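Local coordinates for aldehyde dehydrogenase family protein (Pseudomonas syringae pv. tomato, PDB 5IUW) that probably oxidises aldehydes to carboxylic acids with NAD(P)+ as electron acceptor, and binds NAD(+) and indole-3-acetic acid, at residues W167-M172 against A295-E300; L354-A359 against M395-E400; G364-A369 against I387-N392. All blocks are in the same frame, centred on the assembly; numbering follows the deposited sequence.

Contact 1: residues W167-M172 against A295-E300. With NAD (nicotinamide-adenine-dinucleotide), chain C; IAC (1H-indol-3-ylacetic acid), chain D.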
loop_
_atom_site.group_PDB
_atom_site.type_symbol
_atom_site.label_atom_id
_atom_site.label_comp_id
_atom_site.label_asym_id
_atom_site.label_seq_id
_atom_site.Cartn_x
_atom_site.Cartn_y
_atom_site.Cartn_z
ATOM N N TRP A 167 25.012 12.770 20.940
ATOM C CA TRP A 167 25.780 11.978 21.892
ATOM C C TRP A 167 24.945 11.154 22.886
ATOM O O TRP A 167 25.498 10.353 23.616
ATOM C CB TRP A 167 26.718 12.899 22.665
ATOM C CG TRP A 167 26.043 14.072 23.293
ATOM C CD1 TRP A 167 25.992 15.347 22.805
ATOM C CD2 TRP A 167 25.319 14.086 24.529
ATOM N NE1 TRP A 167 25.292 16.154 23.664
ATOM C CE2 TRP A 167 24.869 15.406 24.733
ATOM C CE3 TRP A 167 25.021 13.113 25.496
ATOM C CZ2 TRP A 167 24.127 15.779 25.858
ATOM C CZ3 TRP A 167 24.278 13.485 26.613
ATOM C CH2 TRP A 167 23.843 14.810 26.783
ATOM N N ASN A 168 23.629 11.343 22.929
ATOM C CA ASN A 168 22.875 10.692 24.000
ATOM C C ASN A 168 22.593 9.196 23.754
ATOM O O ASN A 168 22.593 8.406 24.692
ATOM C CB ASN A 168 21.578 11.450 24.275
ATOM C CG ASN A 168 20.630 11.458 23.099
ATOM O OD1 ASN A 168 21.042 11.470 21.941
ATOM N ND2 ASN A 168 19.334 11.475 23.399
ATOM N N PHE A 169 22.350 8.812 22.510
ATOM C CA PHE A 169 22.357 7.404 22.131
ATOM C C PHE A 169 23.226 7.274 20.884
ATOM O O PHE A 169 22.701 7.206 19.771
ATOM C CB PHE A 169 20.949 6.872 21.841
ATOM C CG PHE A 169 20.022 6.868 23.023
ATOM C CD1 PHE A 169 19.901 5.748 23.824
ATOM C CD2 PHE A 169 19.236 7.978 23.310
ATOM C CE1 PHE A 169 19.033 5.736 24.904
ATOM C CE2 PHE A 169 18.360 7.976 24.383
ATOM C CZ PHE A 169 18.260 6.854 25.185
ATOM N N PRO A 170 24.553 7.262 21.061
ATOM C CA PRO A 170 25.505 7.368 19.944
ATOM C C PRO A 170 25.323 6.272 18.889
ATOM O O PRO A 170 25.131 6.566 17.713
ATOM C CB PRO A 170 26.877 7.224 20.628
ATOM C CG PRO A 170 26.637 7.552 22.059
ATOM C CD PRO A 170 25.233 7.117 22.360
ATOM N N LEU A 171 25.376 5.016 19.308
ATOM C CA LEU A 171 25.288 3.932 18.343
ATOM C C LEU A 171 23.869 3.753 17.809
ATOM O O LEU A 171 23.672 3.545 16.617
ATOM C CB LEU A 171 25.789 2.622 18.954
ATOM C CG LEU A 171 25.748 1.428 17.993
ATOM C CD1 LEU A 171 26.508 1.722 16.703
ATOM C CD2 LEU A 171 26.313 0.207 18.642
ATOM N N MET A 172 22.882 3.834 18.693
ATOM C CA MET A 172 21.514 3.616 18.277
ATOM C C MET A 172 21.050 4.682 17.274
ATOM O O MET A 172 20.407 4.344 16.284
ATOM C CB MET A 172 20.581 3.578 19.479
ATOM C CG MET A 172 19.264 2.880 19.183
ATOM S SD MET A 172 18.007 3.160 20.429
ATOM C CE MET A 172 18.811 2.524 21.878
ATOM N N ALA A 295 13.943 9.885 34.371
ATOM C CA ALA A 295 15.221 9.477 34.967
ATOM C C ALA A 295 16.057 8.556 34.082
ATOM O O ALA A 295 17.284 8.494 34.231
ATOM C CB ALA A 295 14.989 8.805 36.307
ATOM N N PHE A 296 15.401 7.825 33.186
ATOM C CA PHE A 296 16.127 6.937 32.293
ATOM C C PHE A 296 17.135 7.718 31.447
ATOM O O PHE A 296 16.841 8.806 30.962
ATOM C CB PHE A 296 15.180 6.157 31.384
ATOM C CG PHE A 296 15.895 5.274 30.416
ATOM C CD1 PHE A 296 16.525 4.118 30.859
ATOM C CD2 PHE A 296 15.977 5.615 29.073
ATOM C CE1 PHE A 296 17.212 3.306 29.977
ATOM C CE2 PHE A 296 16.657 4.806 28.179
ATOM C CZ PHE A 296 17.278 3.650 28.630
ATOM N N ASN A 297 18.317 7.132 31.279
ATOM C CA ASN A 297 19.460 7.777 30.624
ATOM C C ASN A 297 19.713 9.208 31.104
ATOM O O ASN A 297 20.010 10.099 30.308
ATOM C CB ASN A 297 19.291 7.770 29.103
ATOM C CG ASN A 297 20.621 7.910 28.371
ATOM O OD1 ASN A 297 21.643 7.360 28.800
ATOM N ND2 ASN A 297 20.615 8.649 27.268
ATOM N N GLN A 298 19.590 9.405 32.412
ATOM C CA GLN A 298 19.898 10.675 33.066
ATOM C C GLN A 298 19.025 11.821 32.555
ATOM O O GLN A 298 19.426 12.979 32.611
ATOM C CB GLN A 298 21.378 11.051 32.879
ATOM C CG GLN A 298 22.407 10.022 33.354
ATOM C CD GLN A 298 22.535 8.819 32.433
ATOM O OE1 GLN A 298 22.346 7.685 32.857
ATOM N NE2 GLN A 298 22.844 9.067 31.167
ATOM N N GLY A 299 17.847 11.503 32.035
ATOM C CA GLY A 299 16.985 12.525 31.461
ATOM C C GLY A 299 17.522 13.112 30.162
ATOM O O GLY A 299 16.968 14.075 29.625
ATOM N N GLU A 300 18.609 12.533 29.654
ATOM C CA GLU A 300 19.195 12.969 28.390
ATOM C C GLU A 300 18.531 12.198 27.248
ATOM O O GLU A 300 19.176 11.417 26.540
ATOM C CB GLU A 300 20.711 12.761 28.396
ATOM C CG GLU A 300 21.426 13.496 29.525
ATOM C CD GLU A 300 22.863 13.041 29.718
ATOM O OE1 GLU A 300 23.139 11.826 29.541
ATOM O OE2 GLU A 300 23.712 13.906 30.048
HETATM P PA NAD C . 23.734 19.417 18.891
HETATM O O1A NAD C . 22.749 20.040 17.934
HETATM O O2A NAD C . 24.534 20.472 19.574
HETATM O O5B NAD C . 24.740 18.503 18.048
HETATM C C5B NAD C . 24.206 17.359 17.349
HETATM C C4B NAD C . 25.115 17.098 16.100
HETATM O O4B NAD C . 25.141 18.156 15.326
HETATM C C3B NAD C . 26.537 16.864 16.567
HETATM O O3B NAD C . 27.087 15.846 15.858
HETATM C C2B NAD C . 27.202 18.237 16.265
HETATM O O2B NAD C . 28.691 18.086 16.229
HETATM C C1B NAD C . 26.669 18.590 15.140
HETATM N N9A NAD C . 26.780 20.023 14.896
HETATM C C8A NAD C . 26.891 21.001 15.822
HETATM N N7A NAD C . 26.994 22.183 15.166
HETATM C C5A NAD C . 26.938 21.938 13.827
HETATM C C6A NAD C . 26.987 22.771 12.723
HETATM N N6A NAD C . 27.119 24.168 12.704
HETATM N N1A NAD C . 26.912 22.281 11.480
HETATM C C2A NAD C . 26.780 20.944 11.319
HETATM N N3A NAD C . 26.733 20.105 12.402
HETATM C C4A NAD C . 26.805 20.609 13.655
HETATM O O3 NAD C . 22.915 18.546 19.922
HETATM P PN NAD C . 23.540 17.660 21.126
HETATM O O1N NAD C . 24.547 18.503 21.862
HETATM O O2N NAD C . 24.231 16.468 20.513
HETATM O O5D NAD C . 22.392 17.293 22.181
HETATM C C5D NAD C . 21.319 16.396 21.909
HETATM C C4D NAD C . 20.067 17.125 21.272
HETATM O O4D NAD C . 19.634 16.305 20.368
HETATM C C3D NAD C . 18.885 17.327 22.214
HETATM O O3D NAD C . 18.235 18.510 21.979
HETATM C C2D NAD C . 17.937 16.144 21.875
HETATM O O2D NAD C . 16.494 16.444 22.208
HETATM C C1D NAD C . 18.077 15.991 20.630
HETATM N N1N NAD C . 17.760 14.621 20.264
HETATM C C2N NAD C . 16.726 14.373 19.381
HETATM C C3N NAD C . 16.415 13.053 19.039
HETATM C C7N NAD C . 15.263 12.772 18.073
HETATM O O7N NAD C . 14.460 13.651 17.820
HETATM N N7N NAD C . 15.121 11.518 17.496
HETATM C C4N NAD C . 17.147 12.001 19.577
HETATM C C5N NAD C . 18.188 12.253 20.453
HETATM C C6N NAD C . 18.496 13.576 20.797
HETATM C C IAC D . 13.690 5.342 22.766
HETATM C C1 IAC D . 14.982 5.762 22.667
HETATM C C2 IAC D . 16.040 4.951 23.153
HETATM C C3 IAC D . 15.749 3.723 23.733
HETATM C C4 IAC D . 14.430 3.291 23.837
HETATM C C5 IAC D . 13.397 4.084 23.360
HETATM C C7 IAC D . 14.983 7.009 22.055
HETATM C C8 IAC D . 13.680 7.364 21.775
HETATM C C17 IAC D . 16.222 7.807 21.763
HETATM C C18 IAC D . 15.872 9.245 21.489
HETATM N N IAC D . 12.875 6.342 22.207
HETATM O O2 IAC D . 16.094 10.131 22.357
HETATM O O3 IAC D . 15.383 9.527 20.368
#
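Asn168 and Glu300 meet at the tight centre of this buried contact. With CG held between its backbone N and carbonyl carbon (chi1 63°), Asn168 turns its amide across the gap, and ND2 donates to Glu300 O at 3.1 Å. That oxygen lies in the plane of the amide, yet the donor stands above the carbonyl plane. Asn297 works the other way: its ND2 reaches Asn168 O at 3.3 Å and adds a weak bond to Glu300 O. The short amides suit these places because each supplies N-H groups to buried carbonyls without bulk. Asn297 ND2 also lies over one face of the Phe169 ring, 3.6 Å above its plane, while the indoleacetate covers the opposite face.

Glu300 CD lies in the indole plane at the CZ3-CH2 edge of Trp167, the carboxylate turned 74° from the ring, with OE2 3.4 Å from CH2. Gln298 NE2 and Val345 N hold its two oxygens, and Trp167 NE1 gives NAD O1N a weak bond.

The looser margin is at Phe296, partly exposed, whose CE2 only grazes the edge of Phe169 at CZ, 4.0 Å away. The Trp167-Asn168-Phe169-Pro170 run, near Cys302, belongs to the aldehyde dehydrogenase active site, where, as in relatives, the asparagine amide probably helps form the oxyanion hole.

Contact 2: residues L354-A359 against M395-E400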
loop_
_atom_site.group_PDB
_atom_site.type_symbol
_atom_site.label_atom_id
_atom_site.label_comp_id
_atom_site.label_asym_id
_atom_site.label_seq_id
_atom_site.Cartn_x
_atom_site.Cartn_y
_atom_site.Cartn_z
ATOM N N LEU A 354 21.989 22.333 36.398
ATOM C CA LEU A 354 21.939 23.041 37.676
ATOM C C LEU A 354 21.348 24.443 37.495
ATOM O O LEU A 354 20.635 24.947 38.349
ATOM C CB LEU A 354 23.333 23.122 38.305
ATOM C CG LEU A 354 23.937 21.790 38.765
ATOM C CD1 LEU A 354 25.377 21.978 39.205
ATOM C CD2 LEU A 354 23.106 21.175 39.886
ATOM N N SER A 355 21.647 25.058 36.363
ATOM C CA SER A 355 21.123 26.373 36.044
ATOM C C SER A 355 19.599 26.317 35.899
ATOM O O SER A 355 18.893 27.225 36.337
ATOM C CB SER A 355 21.774 26.902 34.763
ATOM O OG SER A 355 21.446 28.260 34.533
ATOM N N TYR A 356 19.089 25.244 35.295
ATOM C CA TYR A 356 17.653 25.122 35.130
ATOM C C TYR A 356 16.974 24.831 36.462
ATOM O O TYR A 356 15.862 25.300 36.696
ATOM C CB TYR A 356 17.301 24.046 34.101
ATOM C CG TYR A 356 17.224 24.593 32.692
ATOM C CD1 TYR A 356 16.206 25.461 32.320
ATOM C CD2 TYR A 356 18.173 24.254 31.741
ATOM C CE1 TYR A 356 16.133 25.972 31.033
ATOM C CE2 TYR A 356 18.110 24.753 30.451
ATOM C CZ TYR A 356 17.085 25.611 30.104
ATOM O OH TYR A 356 17.022 26.111 28.831
ATOM N N ILE A 357 17.641 24.062 37.323
ATOM C CA ILE A 357 17.119 23.804 38.659
ATOM C C ILE A 357 17.002 25.136 39.394
ATOM O O ILE A 357 15.992 25.421 40.023
ATOM C CB ILE A 357 18.014 22.797 39.455
ATOM C CG1 ILE A 357 17.850 21.371 38.895
ATOM C CG2 ILE A 357 17.679 22.809 40.947
ATOM C CD1 ILE A 357 18.819 20.334 39.492
ATOM N N ALA A 358 18.024 25.972 39.276
ATOM C CA ALA A 358 17.984 27.283 39.916
ATOM C C ALA A 358 16.857 28.131 39.328
ATOM O O ALA A 358 16.197 28.877 40.048
ATOM C CB ALA A 358 19.335 27.991 39.777
ATOM N N ALA A 359 16.617 27.989 38.026
ATOM C CA ALA A 359 15.547 28.727 37.363
ATOM C C ALA A 359 14.168 28.276 37.854
ATOM O O ALA A 359 13.223 29.075 37.919
ATOM C CB ALA A 359 15.649 28.567 35.859
ATOM N N MET A 395 6.391 29.008 32.770
ATOM C CA MET A 395 7.711 29.019 33.400
ATOM C C MET A 395 8.789 28.465 32.475
ATOM O O MET A 395 8.505 27.657 31.587
ATOM C CB MET A 395 7.689 28.217 34.694
ATOM C CG MET A 395 6.774 28.772 35.757
ATOM S SD MET A 395 6.748 27.673 37.172
ATOM C CE MET A 395 5.648 28.543 38.281
ATOM N N ARG A 396 10.028 28.896 32.694
ATOM C CA ARG A 396 11.151 28.467 31.868
ATOM C C ARG A 396 11.349 26.951 31.892
ATOM O O ARG A 396 11.615 26.341 30.858
ATOM C CB ARG A 396 12.451 29.159 32.311
ATOM C CG ARG A 396 12.648 30.565 31.741
ATOM C CD ARG A 396 13.911 31.254 32.289
ATOM N NE ARG A 396 13.885 31.417 33.743
ATOM C CZ ARG A 396 14.888 31.908 34.471
ATOM N NH1 ARG A 396 16.020 32.290 33.894
ATOM N NH2 ARG A 396 14.755 32.014 35.785
ATOM N N ILE A 397 11.231 26.337 33.066
ATOM C CA ILE A 397 11.453 24.904 33.148
ATOM C C ILE A 397 10.312 24.137 32.454
ATOM O O ILE A 397 10.454 22.962 32.170
ATOM C CB ILE A 397 11.612 24.406 34.617
ATOM C CG1 ILE A 397 10.406 24.783 35.478
ATOM C CG2 ILE A 397 12.900 24.942 35.236
ATOM C CD1 ILE A 397 10.368 24.051 36.800
ATOM N N ALA A 398 9.194 24.798 32.166
ATOM C CA ALA A 398 8.108 24.122 31.450
ATOM C C ALA A 398 8.189 24.353 29.945
ATOM O O ALA A 398 7.672 23.551 29.172
ATOM C CB ALA A 398 6.754 24.566 31.975
ATOM N N GLN A 399 8.835 25.441 29.531
ATOM C CA GLN A 399 8.914 25.775 28.108
ATOM C C GLN A 399 10.182 25.263 27.433
ATOM O O GLN A 399 10.142 24.896 26.266
ATOM C CB GLN A 399 8.818 27.292 27.901
ATOM C CG GLN A 399 7.404 27.848 27.969
ATOM C CD GLN A 399 6.505 27.349 26.841
ATOM O OE1 GLN A 399 6.909 27.299 25.680
ATOM N NE2 GLN A 399 5.282 26.979 27.184
ATOM N N GLU A 400 11.300 25.247 28.159
ATOM C CA GLU A 400 12.599 24.981 27.544
ATOM C C GLU A 400 13.098 23.573 27.830
ATOM O O GLU A 400 13.034 23.112 28.963
ATOM C CB GLU A 400 13.635 26.007 28.034
ATOM C CG GLU A 400 13.196 27.448 27.798
ATOM C CD GLU A 400 14.184 28.478 28.335
ATOM O OE1 GLU A 400 15.312 28.109 28.720
ATOM O OE2 GLU A 400 13.815 29.668 28.384
#
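Glu400 OE1 lies at the edge of the Tyr356 ring, in its plane, whereas the methyl of Ala359 rests over one face of the Arg396 guanidinium, 3.5 Å above it and offset toward the rim. Ile397 CG2 comes to the tyrosine ring obliquely. The contact is a helix-to-helix one within the catalytic domain of the aldehyde dehydrogenase fold: helix 347-362 lies against the single short turn 396-399.

Its polar link is the hydrogen bond from Tyr356 OH to Glu400 OE1, only 2.6 Å long. The oxygen accepts through its anti lone pair, and the carboxylate stands nearly perpendicular to the ring, 87° from its plane. A tyrosine suits the position because its length carries a hydroxyl across the groove between the helices. The carboxylate would be expected to polarise the phenol O-H. Glu400 is next in sequence to Glu401, which binds NAD(+), though the Tyr356 side chain stays about 10 Å from the bound NAD.

Arg396 runs out over helix 347-362, its chain bending at chi3 (-60°) to bring the guanidinium flat above Ala359. The small residue leaves room for that approach, with Ala359 CB 3.6 Å from Arg396 NH2. The charge itself is answered by Asp363, which forms a salt bridge with NH2.

Beneath these groups, of which the arginine is the exposed one, Ile397 supplies the apolar floor, suited to its buried place by its branched chain and leaning also on Phe388. Its CG2 lies anti to its own carbonyl carbon, and this methyl presses against the helix backbone, 3.3 Å from Tyr356 O.

Contact 3: residues G364-A369 against I387-N392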
loop_
_atom_site.group_PDB
_atom_site.type_symbol
_atom_site.label_atom_id
_atom_site.label_comp_id
_atom_site.label_asym_id
_atom_site.label_seq_id
_atom_site.Cartn_x
_atom_site.Cartn_y
_atom_site.Cartn_z
ATOM N N GLY A 364 9.392 30.283 40.687
ATOM C CA GLY A 364 8.364 30.079 41.692
ATOM C C GLY A 364 7.794 28.683 41.875
ATOM O O GLY A 364 6.807 28.513 42.583
ATOM N N ALA A 365 8.408 27.685 41.249
ATOM C CA ALA A 365 7.992 26.300 41.444
ATOM C C ALA A 365 8.440 25.786 42.814
ATOM O O ALA A 365 9.286 26.395 43.466
ATOM C CB ALA A 365 8.551 25.420 40.340
ATOM N N ARG A 366 7.878 24.659 43.240
ATOM C CA ARG A 366 8.194 24.081 44.544
ATOM C C ARG A 366 9.009 22.804 44.385
ATOM O O ARG A 366 8.510 21.805 43.867
ATOM C CB ARG A 366 6.909 23.792 45.333
ATOM C CG ARG A 366 7.136 23.335 46.769
ATOM C CD ARG A 366 5.829 23.068 47.520
ATOM N NE ARG A 366 5.551 21.636 47.666
ATOM C CZ ARG A 366 4.458 21.028 47.217
ATOM N NH1 ARG A 366 3.521 21.724 46.593
ATOM N NH2 ARG A 366 4.298 19.722 47.394
ATOM N N LEU A 367 10.265 22.842 44.813
ATOM C CA LEU A 367 11.106 21.643 44.813
ATOM C C LEU A 367 10.551 20.573 45.755
ATOM O O LEU A 367 10.394 20.819 46.947
ATOM C CB LEU A 367 12.542 21.993 45.213
ATOM C CG LEU A 367 13.550 20.840 45.224
ATOM C CD1 LEU A 367 13.732 20.310 43.829
ATOM C CD2 LEU A 367 14.891 21.280 45.810
ATOM N N VAL A 368 10.250 19.387 45.235
ATOM C CA VAL A 368 9.753 18.333 46.109
ATOM C C VAL A 368 10.628 17.077 46.100
ATOM O O VAL A 368 10.340 16.129 46.822
ATOM C CB VAL A 368 8.312 17.932 45.758
ATOM C CG1 VAL A 368 7.367 19.118 45.943
ATOM C CG2 VAL A 368 8.224 17.402 44.330
ATOM N N ALA A 369 11.699 17.082 45.309
ATOM C CA ALA A 369 12.610 15.938 45.247
ATOM C C ALA A 369 13.918 16.281 44.533
ATOM O O ALA A 369 13.911 16.993 43.530
ATOM C CB ALA A 369 11.931 14.750 44.547
ATOM N N ILE A 387 12.301 16.841 40.958
ATOM C CA ILE A 387 10.905 17.167 40.661
ATOM C C ILE A 387 10.466 18.530 41.206
ATOM O O ILE A 387 10.634 18.811 42.389
ATOM C CB ILE A 387 9.938 16.100 41.226
ATOM C CG1 ILE A 387 10.292 14.714 40.688
ATOM C CG2 ILE A 387 8.511 16.439 40.861
ATOM C CD1 ILE A 387 9.410 13.609 41.198
ATOM N N PHE A 388 9.910 19.375 40.335
ATOM C CA PHE A 388 9.252 20.608 40.770
ATOM C C PHE A 388 7.745 20.460 40.678
ATOM O O PHE A 388 7.211 20.029 39.660
ATOM C CB PHE A 388 9.682 21.817 39.938
ATOM C CG PHE A 388 11.072 22.299 40.236
ATOM C CD1 PHE A 388 11.297 23.223 41.248
ATOM C CD2 PHE A 388 12.156 21.825 39.511
ATOM C CE1 PHE A 388 12.579 23.670 41.534
ATOM C CE2 PHE A 388 13.440 22.270 39.796
ATOM C CZ PHE A 388 13.649 23.195 40.805
ATOM N N ASP A 389 7.068 20.826 41.756
ATOM C CA ASP A 389 5.616 20.843 41.801
ATOM C C ASP A 389 5.134 22.286 41.626
ATOM O O ASP A 389 5.921 23.219 41.763
ATOM C CB ASP A 389 5.129 20.253 43.125
ATOM C CG ASP A 389 3.633 20.092 43.170
ATOM O OD1 ASP A 389 3.025 20.037 42.080
ATOM O OD2 ASP A 389 3.065 20.030 44.285
ATOM N N GLY A 390 3.854 22.475 41.314
ATOM C CA GLY A 390 3.303 23.811 41.193
ATOM C C GLY A 390 3.865 24.580 40.016
ATOM O O GLY A 390 4.040 25.801 40.066
ATOM N N VAL A 391 4.144 23.853 38.942
ATOM C CA VAL A 391 4.692 24.441 37.729
ATOM C C VAL A 391 3.591 24.997 36.819
ATOM O O VAL A 391 2.574 24.355 36.592
ATOM C CB VAL A 391 5.524 23.407 36.941
ATOM C CG1 VAL A 391 6.084 24.021 35.687
ATOM C CG2 VAL A 391 6.649 22.838 37.807
ATOM N N ASN A 392 3.803 26.198 36.302
ATOM C CA ASN A 392 2.898 26.788 35.327
ATOM C C ASN A 392 3.554 26.687 33.956
ATOM O O ASN A 392 4.769 26.824 33.857
ATOM C CB ASN A 392 2.600 28.242 35.699
ATOM C CG ASN A 392 1.773 28.947 34.667
ATOM O OD1 ASN A 392 2.273 29.335 33.616
ATOM N ND2 ASN A 392 0.501 29.156 34.973
HETATM O O HOH W 1 4.030 27.647 42.177
#
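Arg366 and Asp389 face each other as an antiparallel hydrogen-bonded pair, each backbone N donating to the partner's O: Arg366 N to Asp389 O at 2.8 Å, Asp389 N to Arg366 O at 2.7 Å. With CG anti to the backbone N in both (chi1 -173° each), their side chains run alongside one another and close a salt bridge from Arg366 NH1 to Asp389 OD2 at 2.9 Å. The guanidinium and carboxylate planes stand 77° apart, and the approach is to OD2 rather than a two-oxygen pairing; OD1 takes a weak bond from Gly390 N. The arginine's length suits the exposed edge.

Leu367 and Phe388, the non-hydrogen-bonded pair, turn to the other side. Leu367 CD1 lies over one face of the phenyl ring, 4.1 Å above its plane, and Ala365 CB reaches Phe388 CD1 obliquely at 3.6 Å. Ala365 is small enough to tuck between that ring and Val391.

Farther along, Val368 N donates almost straight to Ile387 O at 2.9 Å. Ile387 N then bonds to Ala369 O, and both Val368 and Ala369 face Ile387: a classic beta bulge. Val368 CG2 and Ile387 CG2 meet at 3.6 Å.

Outside this shell, Lys315 gives Asp389 OD2 a second salt bridge; with Arg366 it suits the buried carboxylate to its place. Helix 312-326 packs on Ile387 and Val368, while His361 of helix 347-362 meets Phe388 edge-to-face. Gly364, whose positive phi suits glycine, ends that helix in a Schellman motif, and a water donates to both Gly364 O and Gly390 O where the two segments part.

Strand 366-369 thus adds an antiparallel edge to strand 382-389, which pairs in parallel with strand 406-412, at the margin of the alpha/beta catalytic domain of the aldehyde dehydrogenase fold.

In the fold
Contact 1 lies near the middle of the chain, its centre about 8 Å from the chain's centre, and its chemistry is that of a ligand site: amide-to-carbonyl bonds beside cofactor and indoleacetate. Contacts 2 and 3 are peripheral, about 23 and 28 Å out, and each sets an exposed arginine, paired with an aspartate, over apolar side chains turned inward. They share elements, since helix 347-362 leads into strand 366-369 and strand 382-389 leads into helix 396-399; contact 3 is nested in the loop closed by contact 2. The two touch at several places, among them Phe388 CZ at 3.3 Å from Ile357 O. Contact 1, some 20 Å from contact 2 between centres, touches neither.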